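Local coordinates for PhnB protein (PDB 3OMS) that is of unconfirmed function but belongs to the glyoxalase-like PhnB family and is a putative 3-demethylubiquinone-9 3-methyltransferase, at residues 41-46 / 51-56; 57-60 / 65-68; 93-98 / 110-115. All coordinates share one frame; numbering follows the deposited sequence. Where two conformers were deposited one is given.

Contact 1: 41-46 / 51-56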
ATOM      1  N   SER A  41      19.360   5.893  -4.134  1.00 33.62           N
ATOM      2  CA  SER A  41      20.413   6.673  -3.469  0.60 36.66           C
ATOM      3  C   SER A  41      20.578   6.149  -2.046  1.00 36.79           C
ATOM      4  O   SER A  41      19.600   5.739  -1.406  1.00 34.73           O
ATOM      5  CB  SER A  41      20.098   8.167  -3.464  0.60 37.90           C
ATOM      6  OG  SER A  41      18.769   8.368  -3.038  0.60 40.12           O
ATOM      7  N   ARG A  42      21.835   6.115  -1.589  1.00 39.12           N
ATOM      8  CA  ARG A  42      22.231   5.509  -0.319  1.00 39.93           C
ATOM      9  C   ARG A  42      22.980   6.511   0.533  1.00 42.78           C
ATOM     10  O   ARG A  42      23.716   7.339   0.004  1.00 42.59           O
ATOM     11  CB  ARG A  42      23.172   4.343  -0.576  1.00 40.48           C
ATOM     12  CG  ARG A  42      22.603   3.275  -1.472  1.00 40.30           C
ATOM     13  CD  ARG A  42      23.532   2.083  -1.543  1.00 40.57           C
ATOM     14  NE  ARG A  42      23.069   1.095  -2.513  1.00 40.95           N
ATOM     15  CZ  ARG A  42      23.352   1.125  -3.820  1.00 42.60           C
ATOM     16  NH1 ARG A  42      24.063   2.117  -4.329  1.00 44.17           N
ATOM     17  NH2 ARG A  42      22.903   0.161  -4.631  1.00 40.35           N
ATOM     18  N   TYR A  43      22.816   6.399   1.850  1.00 43.90           N
ATOM     19  CA  TYR A  43      23.427   7.318   2.781  1.00 47.81           C
ATOM     20  C   TYR A  43      24.927   7.121   2.744  1.00 50.66           C
ATOM     21  O   TYR A  43      25.404   5.976   2.784  1.00 50.83           O
ATOM     22  CB  TYR A  43      22.902   7.086   4.209  1.00 47.54           C
ATOM     23  CG  TYR A  43      21.513   7.640   4.419  1.00 46.38           C
ATOM     24  CD1 TYR A  43      21.303   9.023   4.524  1.00 47.02           C
ATOM     25  CD2 TYR A  43      20.416   6.797   4.443  1.00 43.61           C
ATOM     26  CE1 TYR A  43      20.048   9.531   4.720  1.00 47.43           C
ATOM     27  CE2 TYR A  43      19.140   7.291   4.624  1.00 42.93           C
ATOM     28  CZ  TYR A  43      18.966   8.655   4.765  1.00 44.37           C
ATOM     29  OH  TYR A  43      17.696   9.130   4.931  1.00 48.78           O
ATOM     30  N   ASP A  44      25.653   8.224   2.659  1.00 55.43           N
ATOM     31  CA  ASP A  44      27.117   8.185   2.834  1.00 59.54           C
ATOM     32  C   ASP A  44      27.483   8.189   4.326  1.00 62.60           C
ATOM     33  O   ASP A  44      26.621   7.965   5.179  1.00 60.84           O
ATOM     34  CB  ASP A  44      27.783   9.353   2.089  1.00 61.98           C
ATOM     35  CG  ASP A  44      27.475  10.696   2.713  1.00 63.95           C
ATOM     36  OD1 ASP A  44      27.463  11.682   1.960  1.00 65.65           O
ATOM     37  OD2 ASP A  44      27.210  10.759   3.943  1.00 65.55           O
ATOM     38  N   GLU A  45      28.766   8.464   4.627  1.00 66.80           N
ATOM     39  CA  GLU A  45      29.334   8.379   5.997  1.00 70.43           C
ATOM     40  C   GLU A  45      28.724   9.320   7.064  1.00 71.35           C
ATOM     41  O   GLU A  45      28.803   9.016   8.268  1.00 72.63           O
ATOM     42  CB  GLU A  45      30.860   8.615   5.947  1.00 73.83           C
ATOM     43  CG  GLU A  45      31.273  10.065   5.622  1.00 78.02           C
ATOM     44  CD  GLU A  45      32.754  10.200   5.269  1.00 84.20           C
ATOM     45  OE1 GLU A  45      33.442  11.094   5.827  1.00 88.49           O
ATOM     46  OE2 GLU A  45      33.232   9.407   4.427  1.00 86.59           O
ATOM     47  N   ASN A  46      28.127  10.435   6.621  1.00 70.96           N
ATOM     48  CA  ASN A  46      27.574  11.443   7.536  0.60 72.05           C
ATOM     49  C   ASN A  46      26.031  11.443   7.662  1.00 69.45           C
ATOM     50  O   ASN A  46      25.428  12.445   8.082  1.00 70.39           O
ATOM     51  CB  ASN A  46      28.112  12.842   7.182  0.60 74.59           C
ATOM     52  CG  ASN A  46      27.748  13.283   5.772  0.60 73.38           C
ATOM     53  OD1 ASN A  46      28.613  13.362   4.890  0.60 75.33           O
ATOM     54  ND2 ASN A  46      26.476  13.590   5.557  0.60 71.90           N
ATOM     55  N   GLU A  51      25.168   4.183   7.092  1.00 54.64           N
ATOM     56  CA  GLU A  51      25.869   4.249   5.809  1.00 54.24           C
ATOM     57  C   GLU A  51      25.508   3.050   4.982  1.00 51.24           C
ATOM     58  O   GLU A  51      25.375   1.953   5.505  1.00 50.87           O
ATOM     59  CB  GLU A  51      27.403   4.336   6.001  1.00 57.45           C
ATOM     60  CG  GLU A  51      28.151   4.647   4.677  1.00 58.95           C
ATOM     61  CD  GLU A  51      29.657   4.660   4.829  1.00 65.11           C
ATOM     62  OE1 GLU A  51      30.309   5.469   4.132  1.00 68.15           O
ATOM     63  OE2 GLU A  51      30.184   3.872   5.645  1.00 67.74           O
ATOM     64  N   GLY A  52      25.280   3.277   3.690  1.00 50.09           N
ATOM     65  CA  GLY A  52      24.822   2.211   2.769  1.00 46.93           C
ATOM     66  C   GLY A  52      23.324   1.926   2.695  1.00 43.09           C
ATOM     67  O   GLY A  52      22.884   1.227   1.789  1.00 40.79           O
ATOM     68  N   THR A  53      22.546   2.413   3.664  1.00 41.98           N
ATOM     69  CA  THR A  53      21.097   2.226   3.638  1.00 39.01           C
ATOM     70  C   THR A  53      20.452   3.194   2.630  1.00 37.54           C
ATOM     71  O   THR A  53      21.063   4.205   2.231  1.00 39.33           O
ATOM     72  CB  THR A  53      20.441   2.395   5.046  1.00 39.28           C
ATOM     73  OG1 THR A  53      20.512   3.773   5.443  1.00 39.18           O
ATOM     74  CG2 THR A  53      21.132   1.462   6.068  1.00 40.45           C
ATOM     75  N   VAL A  54      19.210   2.894   2.252  1.00 35.63           N
ATOM     76  CA  VAL A  54      18.518   3.639   1.187  1.00 34.56           C
ATOM     77  C   VAL A  54      17.926   4.972   1.673  1.00 34.36           C
ATOM     78  O   VAL A  54      17.039   5.019   2.555  1.00 34.28           O
ATOM     79  CB  VAL A  54      17.434   2.774   0.548  1.00 32.98           C
ATOM     80  CG1 VAL A  54      16.555   3.563  -0.488  1.00 32.79           C
ATOM     81  CG2 VAL A  54      18.071   1.533  -0.118  1.00 33.51           C
ATOM     82  N   ILE A  55      18.399   6.058   1.079  1.00 34.63           N
ATOM     83  CA  ILE A  55      17.759   7.346   1.224  1.00 35.03           C
ATOM     84  C   ILE A  55      16.385   7.324   0.546  1.00 33.67           C
ATOM     85  O   ILE A  55      15.350   7.626   1.156  1.00 32.40           O
ATOM     86  CB  ILE A  55      18.579   8.486   0.578  1.00 36.76           C
ATOM     87  CG1 ILE A  55      20.011   8.571   1.132  1.00 38.46           C
ATOM     88  CG2 ILE A  55      17.889   9.832   0.797  1.00 37.41           C
ATOM     89  CD1 ILE A  55      20.877   9.670   0.398  1.00 39.28           C
ATOM     90  N   HIS A  56      16.393   6.983  -0.742  1.00 32.87           N
ATOM     91  CA  HIS A  56      15.172   6.809  -1.513  0.70 32.08           C
ATOM     92  C   HIS A  56      15.497   5.883  -2.673  1.00 30.85           C
ATOM     93  O   HIS A  56      16.620   5.924  -3.184  1.00 30.05           O
ATOM     94  CB  HIS A  56      14.608   8.161  -1.991  0.70 33.60           C
ATOM     95  CG  HIS A  56      15.533   8.952  -2.870  0.70 37.52           C
ATOM     96  ND1 HIS A  56      15.679   8.697  -4.219  0.70 40.53           N
ATOM     97  CD2 HIS A  56      16.331  10.014  -2.601  0.70 41.41           C
ATOM     98  CE1 HIS A  56      16.542   9.555  -4.737  0.70 44.86           C
ATOM     99  NE2 HIS A  56      16.951  10.366  -3.777  0.70 45.68           N
TER
HETATM  100  O   HOH W   1      15.675   7.369   4.009  1.00 22.04           O

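Contact 2: 57-60 / 65-68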
ATOM      1  N   ALA A  57      14.528   5.063  -3.057  1.00 29.36           N
ATOM      2  CA  ALA A  57      14.637   4.208  -4.244  1.00 28.13           C
ATOM      3  C   ALA A  57      13.274   4.052  -4.903  1.00 27.39           C
ATOM      4  O   ALA A  57      12.228   4.020  -4.209  1.00 26.56           O
ATOM      5  CB  ALA A  57      15.226   2.826  -3.876  1.00 27.57           C
ATOM      6  N   THR A  58      13.289   3.962  -6.239  1.00 27.39           N
ATOM      7  CA  THR A  58      12.098   3.709  -7.058  1.00 27.15           C
ATOM      8  C   THR A  58      12.346   2.447  -7.825  1.00 27.63           C
ATOM      9  O   THR A  58      13.433   2.229  -8.343  1.00 27.32           O
ATOM     10  CB  THR A  58      11.813   4.843  -8.030  1.00 28.12           C
ATOM     11  OG1 THR A  58      11.527   6.026  -7.282  1.00 28.79           O
ATOM     12  CG2 THR A  58      10.653   4.511  -9.040  1.00 27.51           C
ATOM     13  N   PHE A  59      11.337   1.576  -7.870  1.00 26.06           N
ATOM     14  CA  PHE A  59      11.424   0.339  -8.643  1.00 27.00           C
ATOM     15  C   PHE A  59      10.097   0.034  -9.242  1.00 26.95           C
ATOM     16  O   PHE A  59       9.067   0.555  -8.780  1.00 28.07           O
ATOM     17  CB  PHE A  59      11.884  -0.829  -7.777  1.00 26.58           C
ATOM     18  CG  PHE A  59      10.994  -1.149  -6.618  1.00 25.81           C
ATOM     19  CD1 PHE A  59      10.224  -2.336  -6.600  1.00 25.75           C
ATOM     20  CD2 PHE A  59      11.001  -0.342  -5.464  1.00 25.26           C
ATOM     21  CE1 PHE A  59       9.444  -2.669  -5.487  1.00 23.23           C
ATOM     22  CE2 PHE A  59      10.180  -0.672  -4.363  1.00 27.32           C
ATOM     23  CZ  PHE A  59       9.408  -1.840  -4.380  1.00 25.01           C
ATOM     24  N   THR A  60      10.078  -0.836 -10.251  1.00 26.99           N
ATOM     25  CA  THR A  60       8.818  -1.241 -10.839  1.00 26.45           C
ATOM     26  C   THR A  60       8.533  -2.724 -10.490  1.00 26.73           C
ATOM     27  O   THR A  60       9.447  -3.526 -10.316  1.00 26.40           O
ATOM     28  CB  THR A  60       8.807  -1.074 -12.342  1.00 28.22           C
ATOM     29  OG1 THR A  60       9.904  -1.834 -12.904  1.00 30.63           O
ATOM     30  CG2 THR A  60       8.878   0.395 -12.732  1.00 26.64           C
ATOM     31  N   GLU A  65       5.236   1.552 -10.755  1.00 26.31           N
ATOM     32  CA  GLU A  65       6.261   2.107  -9.887  1.00 27.79           C
ATOM     33  C   GLU A  65       5.859   1.959  -8.434  1.00 26.02           C
ATOM     34  O   GLU A  65       4.687   2.184  -8.091  1.00 25.17           O
ATOM     35  CB  GLU A  65       6.543   3.584 -10.164  1.00 30.03           C
ATOM     36  CG  GLU A  65       7.354   3.866 -11.414  1.00 36.99           C
ATOM     37  CD  GLU A  65       7.416   5.365 -11.761  1.00 45.20           C
ATOM     38  OE1 GLU A  65       7.303   6.228 -10.850  1.00 46.33           O
ATOM     39  OE2 GLU A  65       7.558   5.686 -12.962  1.00 48.90           O
ATOM     40  N   PHE A  66       6.842   1.584  -7.626  1.00 24.01           N
ATOM     41  CA  PHE A  66       6.817   1.560  -6.165  1.00 23.13           C
ATOM     42  C   PHE A  66       8.002   2.375  -5.664  1.00 24.76           C
ATOM     43  O   PHE A  66       8.987   2.553  -6.380  1.00 25.19           O
ATOM     44  CB  PHE A  66       6.864   0.132  -5.658  1.00 24.04           C
ATOM     45  CG  PHE A  66       5.608  -0.625  -5.969  1.00 25.86           C
ATOM     46  CD1 PHE A  66       4.575  -0.717  -5.002  1.00 26.47           C
ATOM     47  CD2 PHE A  66       5.390  -1.142  -7.227  1.00 25.36           C
ATOM     48  CE1 PHE A  66       3.410  -1.341  -5.299  1.00 27.39           C
ATOM     49  CE2 PHE A  66       4.198  -1.788  -7.536  1.00 25.75           C
ATOM     50  CZ  PHE A  66       3.198  -1.884  -6.581  1.00 28.72           C
HETATM   51  N   MSE A  67       7.881   2.931  -4.458  1.00 24.61           N
HETATM   52  CA  MSE A  67       8.968   3.602  -3.812  1.00 25.82           C
HETATM   53  C   MSE A  67       9.289   2.937  -2.486  1.00 26.12           C
HETATM   54  O   MSE A  67       8.405   2.357  -1.793  1.00 25.34           O
HETATM   55  CB  MSE A  67       8.608   5.063  -3.617  1.00 27.14           C
HETATM   56  CG  MSE A  67       8.512   5.838  -4.892  1.00 28.37           C
HETATM   57 SE   MSE A  67       7.589   7.516  -4.595  0.65 33.13          SE
HETATM   58  CE  MSE A  67       8.993   8.468  -3.738  1.00 38.84           C
ATOM     59  N   CYS A  68      10.560   3.028  -2.082  1.00 26.66           N
ATOM     60  CA  CYS A  68      10.927   2.621  -0.714  1.00 26.45           C
ATOM     61  C   CYS A  68      12.039   3.460  -0.181  1.00 27.30           C
ATOM     62  O   CYS A  68      12.732   4.163  -0.919  1.00 28.00           O
ATOM     63  CB  CYS A  68      11.272   1.113  -0.650  1.00 25.70           C
ATOM     64  SG  CYS A  68      12.755   0.659  -1.596  1.00 27.74           S
TER

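Contact 3: 93-98 / 110-115. With EDO (1,2-ethanediol), chain B.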
ATOM      1  N   GLU A  93       1.322 -22.142 -12.282  1.00 50.38           N
ATOM      2  CA  GLU A  93       2.759 -22.159 -12.088  1.00 49.79           C
ATOM      3  C   GLU A  93       3.254 -20.866 -11.473  1.00 45.95           C
ATOM      4  O   GLU A  93       4.068 -20.890 -10.551  1.00 42.42           O
ATOM      5  CB  GLU A  93       3.484 -22.403 -13.397  1.00 53.23           C
ATOM      6  CG  GLU A  93       4.994 -22.148 -13.336  1.00 56.47           C
ATOM      7  CD  GLU A  93       5.752 -22.737 -14.533  1.00 63.88           C
ATOM      8  OE1 GLU A  93       5.238 -23.681 -15.184  1.00 69.26           O
ATOM      9  OE2 GLU A  93       6.873 -22.247 -14.813  1.00 67.85           O
ATOM     10  N   GLU A  94       2.771 -19.729 -11.986  1.00 43.47           N
ATOM     11  CA  GLU A  94       3.240 -18.469 -11.481  1.00 40.73           C
ATOM     12  C   GLU A  94       2.827 -18.311 -10.014  1.00 37.44           C
ATOM     13  O   GLU A  94       3.632 -17.878  -9.207  1.00 35.06           O
ATOM     14  CB  GLU A  94       2.696 -17.302 -12.308  1.00 40.96           C
ATOM     15  CG  GLU A  94       2.990 -15.927 -11.711  1.00 41.93           C
ATOM     16  CD  GLU A  94       2.147 -14.781 -12.329  1.00 45.78           C
ATOM     17  OE1 GLU A  94       1.291 -15.002 -13.222  1.00 48.38           O
ATOM     18  OE2 GLU A  94       2.302 -13.664 -11.844  1.00 48.13           O
ATOM     19  N   ILE A  95       1.576 -18.608  -9.675  1.00 37.24           N
ATOM     20  CA  ILE A  95       1.101 -18.359  -8.310  1.00 35.25           C
ATOM     21  C   ILE A  95       1.840 -19.280  -7.330  1.00 34.67           C
ATOM     22  O   ILE A  95       2.279 -18.840  -6.246  1.00 32.14           O
ATOM     23  CB  ILE A  95      -0.460 -18.422  -8.152  1.00 35.38           C
ATOM     24  CG1 ILE A  95      -0.833 -17.946  -6.727  1.00 36.10           C
ATOM     25  CG2 ILE A  95      -1.036 -19.866  -8.405  1.00 37.15           C
ATOM     26  CD1 ILE A  95      -2.345 -17.579  -6.490  1.00 37.43           C
ATOM     27  N   ASP A  96       2.048 -20.533  -7.736  1.00 36.53           N
ATOM     28  CA  ASP A  96       2.776 -21.521  -6.918  1.00 37.71           C
ATOM     29  C   ASP A  96       4.189 -21.048  -6.635  1.00 37.28           C
ATOM     30  O   ASP A  96       4.656 -21.090  -5.483  1.00 36.90           O
ATOM     31  CB  ASP A  96       2.831 -22.901  -7.610  1.00 39.98           C
ATOM     32  CG  ASP A  96       1.494 -23.618  -7.593  1.00 43.65           C
ATOM     33  OD1 ASP A  96       0.574 -23.256  -6.808  1.00 40.61           O
ATOM     34  OD2 ASP A  96       1.342 -24.569  -8.393  1.00 45.53           O
ATOM     35  N   THR A  97       4.863 -20.566  -7.676  1.00 37.38           N
ATOM     36  CA  THR A  97       6.240 -20.109  -7.549  1.00 37.58           C
ATOM     37  C   THR A  97       6.365 -18.845  -6.721  1.00 34.63           C
ATOM     38  O   THR A  97       7.210 -18.791  -5.842  1.00 34.67           O
ATOM     39  CB  THR A  97       6.892 -19.842  -8.909  1.00 38.87           C
ATOM     40  OG1 THR A  97       6.884 -21.050  -9.661  1.00 41.28           O
ATOM     41  CG2 THR A  97       8.344 -19.416  -8.707  1.00 41.28           C
ATOM     42  N   VAL A  98       5.549 -17.828  -6.992  1.00 33.83           N
ATOM     43  CA  VAL A  98       5.673 -16.584  -6.274  1.00 31.73           C
ATOM     44  C   VAL A  98       5.275 -16.756  -4.803  1.00 30.08           C
ATOM     45  O   VAL A  98       5.915 -16.210  -3.909  1.00 28.94           O
ATOM     46  CB  VAL A  98       4.806 -15.462  -6.888  1.00 32.32           C
ATOM     47  CG1 VAL A  98       5.013 -14.188  -6.162  1.00 30.01           C
ATOM     48  CG2 VAL A  98       5.104 -15.260  -8.366  1.00 36.68           C
HETATM   49  N   MSE A 110      -3.356 -17.172   5.279  1.00 28.58           N
HETATM   50  CA  MSE A 110      -4.204 -18.171   4.642  1.00 30.57           C
HETATM   51  C   MSE A 110      -3.365 -18.962   3.642  1.00 29.55           C
HETATM   52  O   MSE A 110      -2.810 -18.390   2.677  1.00 27.81           O
HETATM   53  CB  MSE A 110      -5.418 -17.518   3.942  1.00 30.49           C
HETATM   54  CG  MSE A 110      -6.284 -16.789   4.957  1.00 33.68           C
HETATM   55 SE   MSE A 110      -7.772 -15.827   4.087  0.65 41.06          SE
HETATM   56  CE  MSE A 110      -8.834 -17.371   3.678  1.00 42.77           C
ATOM     57  N   PRO A 111      -3.258 -20.273   3.868  1.00 30.65           N
ATOM     58  CA  PRO A 111      -2.401 -21.063   3.009  1.00 30.63           C
ATOM     59  C   PRO A 111      -2.923 -21.087   1.586  1.00 31.61           C
ATOM     60  O   PRO A 111      -4.144 -20.966   1.362  1.00 32.17           O
ATOM     61  CB  PRO A 111      -2.475 -22.445   3.638  1.00 32.88           C
ATOM     62  CG  PRO A 111      -3.749 -22.498   4.326  1.00 34.00           C
ATOM     63  CD  PRO A 111      -3.918 -21.115   4.884  1.00 32.68           C
ATOM     64  N   LEU A 112      -2.011 -21.272   0.635  1.00 31.63           N
ATOM     65  CA  LEU A 112      -2.330 -21.251  -0.787  1.00 31.07           C
ATOM     66  C   LEU A 112      -3.135 -22.481  -1.144  1.00 33.64           C
ATOM     67  O   LEU A 112      -2.665 -23.640  -0.987  1.00 32.88           O
ATOM     68  CB  LEU A 112      -1.072 -21.195  -1.624  1.00 30.40           C
ATOM     69  CG  LEU A 112      -1.329 -21.143  -3.146  1.00 32.72           C
ATOM     70  CD1 LEU A 112      -2.112 -19.901  -3.483  1.00 30.48           C
ATOM     71  CD2 LEU A 112      -0.021 -21.213  -3.939  1.00 30.37           C
ATOM     72  N   GLY A 113      -4.345 -22.258  -1.671  1.00 33.67           N
ATOM     73  CA  GLY A 113      -5.185 -23.371  -2.055  1.00 37.32           C
ATOM     74  C   GLY A 113      -6.539 -22.916  -2.536  1.00 40.23           C
ATOM     75  O   GLY A 113      -6.712 -21.737  -2.865  1.00 38.86           O
ATOM     76  N   SER A 114      -7.483 -23.858  -2.549  1.00 44.53           N
ATOM     77  CA  SER A 114      -8.839 -23.572  -3.005  0.50 46.99           C
ATOM     78  C   SER A 114      -9.704 -23.070  -1.857  1.00 48.07           C
ATOM     79  O   SER A 114      -9.617 -23.560  -0.707  1.00 48.26           O
ATOM     80  CB  SER A 114      -9.473 -24.804  -3.654  0.50 49.82           C
ATOM     81  OG  SER A 114      -8.849 -25.084  -4.899  0.50 50.27           O
ATOM     82  N   TYR A 115     -10.540 -22.081  -2.172  1.00 49.75           N
ATOM     83  CA  TYR A 115     -11.476 -21.536  -1.193  1.00 51.40           C
ATOM     84  C   TYR A 115     -12.845 -21.333  -1.859  1.00 55.30           C
ATOM     85  O   TYR A 115     -12.931 -21.331  -3.095  1.00 56.09           O
ATOM     86  CB  TYR A 115     -10.941 -20.220  -0.671  1.00 49.47           C
ATOM     87  CG  TYR A 115      -9.736 -20.345   0.240  1.00 45.69           C
ATOM     88  CD1 TYR A 115      -9.880 -20.540   1.602  1.00 44.66           C
ATOM     89  CD2 TYR A 115      -8.457 -20.251  -0.273  1.00 44.50           C
ATOM     90  CE1 TYR A 115      -8.761 -20.621   2.449  1.00 43.54           C
ATOM     91  CE2 TYR A 115      -7.343 -20.354   0.548  1.00 40.42           C
ATOM     92  CZ  TYR A 115      -7.489 -20.549   1.899  1.00 40.63           C
ATOM     93  OH  TYR A 115      -6.360 -20.617   2.678  1.00 38.46           O
TER
HETATM   94  C1  EDO B 501      -7.724 -23.927   2.881  1.00 26.29           C
HETATM   95  O1  EDO B 501      -8.018 -25.142   3.589  1.00 27.25           O
HETATM   96  C2  EDO B 501      -6.870 -24.192   1.640  1.00 25.47           C
HETATM   97  O2  EDO B 501      -7.610 -24.907   0.625  1.00 25.16           O

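Contact 1: 41-46 / 51-56
Ile55 lays CG1 over the centre of the Tyr43 ring, 3.5 Å from the ring centroid and 3° off the ring normal. This is a CH-pi contact. The torsion of Tyr43, CG anti to the carbonyl carbon (chi1 -76°), turns the ring across Ile55. At the ring edge, Thr53 OG1 lies 3.2 Å from Tyr43 CD2, near the ring plane; Lys50 O is the hydrogen-bond partner of this hydroxyl. A water joins Tyr43 OH to Ile55 O. Ser41 N gives His56 O a nearly straight bond of 2.9 Å. The placement of the Ser41 hydroxyl against the His56 imidazole is doubtful, since both side chains have two conformers. The segments lie at the loop end of the hairpin of strands 37-42 and 54-61. Ile55 and His56 both face Ser41, a classic beta bulge, and Ile55 N donates to Ser41 O. Past the bulge, Tyr43 N binds Thr53 O at 2.8 Å and Gly52 N binds Tyr43 O. Arg42 brings CD to 3.5 Å from Gly52 O, while its guanidinium forms a salt bridge with Glu22 of helix 21-29. Asp44 OD2 accepts from Asn46 N in an Asx turn.

Contact 2: 57-60 / 65-68
Segments 57-60 and 65-68 run antiparallel, with axes 4.5 Å apart at closest approach and N-to-C directions 150° apart. They belong to the beta hairpin of strands 54-61 and 64-70, at the centre of a four-stranded mixed sheet, flanked by strands 37-42 and 11-17. Ala57 with Cys68 and Phe59 with Phe66 are hydrogen-bonded pairs, each joined by two backbone bonds. Thr58 with Met67 and Thr60 with Glu65 are non-hydrogen-bonded pairs. The face with Phe59 and Phe66 is buried, and helix 21-29 packs on it through Met25. Phe59 CG stands between the backbone N and the carbonyl carbon (chi1 60°), which swings the ring across to the other strand. Phe66 CB then lies over one face of that ring, offset toward the rim, 3.7 Å from the centroid. The two rings meet obliquely, with planes at 31°. Phe66 also packs on Ile11 of the second subunit. On the other face, Glu65 CG touches both threonine methyls, Thr60 CG2 at 4.0 Å and Thr58 CG2 at 4.1 Å. Thr60 OG1 bonds to Glu36 N. Met67, a selenomethionine, places CG 3.9 Å from Thr58 OG1 and packs on Tyr86 of the second subunit. Cys68 SG lies obliquely to the Phe59 ring, 4.0 Å from Phe59 CE2 and 4.0 Å from Ala57 CB.

Contact 3: 93-98 / 110-115
Ile95 and Asp96 of the helix meet one side chain, Leu112, whose two methyls divide between them. Earlier in the helix, Glu93 O accepts two bonds from Thr97, one from N and one from OG1, each 3.0 Å long. The two donors reach it from opposite faces of the carbonyl plane. Glu94 takes other partners: OE1 bonds to Glu90 N, and OE2 makes a salt bridge with Lys10 of the second subunit. Ile95 is buried and points toward Leu112. Its CG1 is anti to the backbone N (chi1 -172°), and the extended branch carries CD1 to 3.8 Å from Leu112 CD1. The two side chains meet at a slant. Ile95 also touches Cys89 and Leu134 of the sheet behind it. Helix 92-103 packs here on the second four-stranded sheet, made of strands 83-89, 131-136, 121-125 and 107-111. The strand order 1-4-3-2, with a helix after the first strand, fits the beta-alpha-beta-beta-beta module of the glyoxalase fold. Segment 110-115 leaves the edge strand 107-111, turns a corner and enters the short strand 114-115. Asp96 comes at about a right angle to Leu112, with OD1 3.6 Å from Leu112 CD2. The same oxygen makes a salt bridge with Lys120, which also touches Ile95 and Leu112. Beyond Leu112, Tyr115 folds back so that OH donates to Pro111 O at 2.6 Å. That bond lies in the carbonyl plane, on a lone pair. A 1,2-ethanediol, probably from the crystallisation liquor, places C2 over one face of the Tyr115 ring; its closest approach to the ring is C1 to Tyr115 CE1, 3.5 Å. Its O2 donates to Ser114 O at 2.8 Å.

The contacts follow one another along the chain. Contacts 1 and 2 share strand 54-61 and one four-stranded sheet. Contact 1 joins that strand to 37-42, and contact 2 joins it to 64-70. Their centres are about 16 Å apart, and they touch where Val54 CG1 lies 3.9 Å from Cys68 O. Contact 3 lies in the other module, where helix 92-103 meets the chain just after edge strand 107-111. Its centre is about 36 Å from that of contact 1 and about 25 Å from that of contact 2, on the opposite side of the chain's centre from both. Both sheets have strand order 1-4-3-2, consistent with the paired modules of the glyoxalase fold. Contact 2 and the helix of contact 3 also reach the second subunit of the dimer.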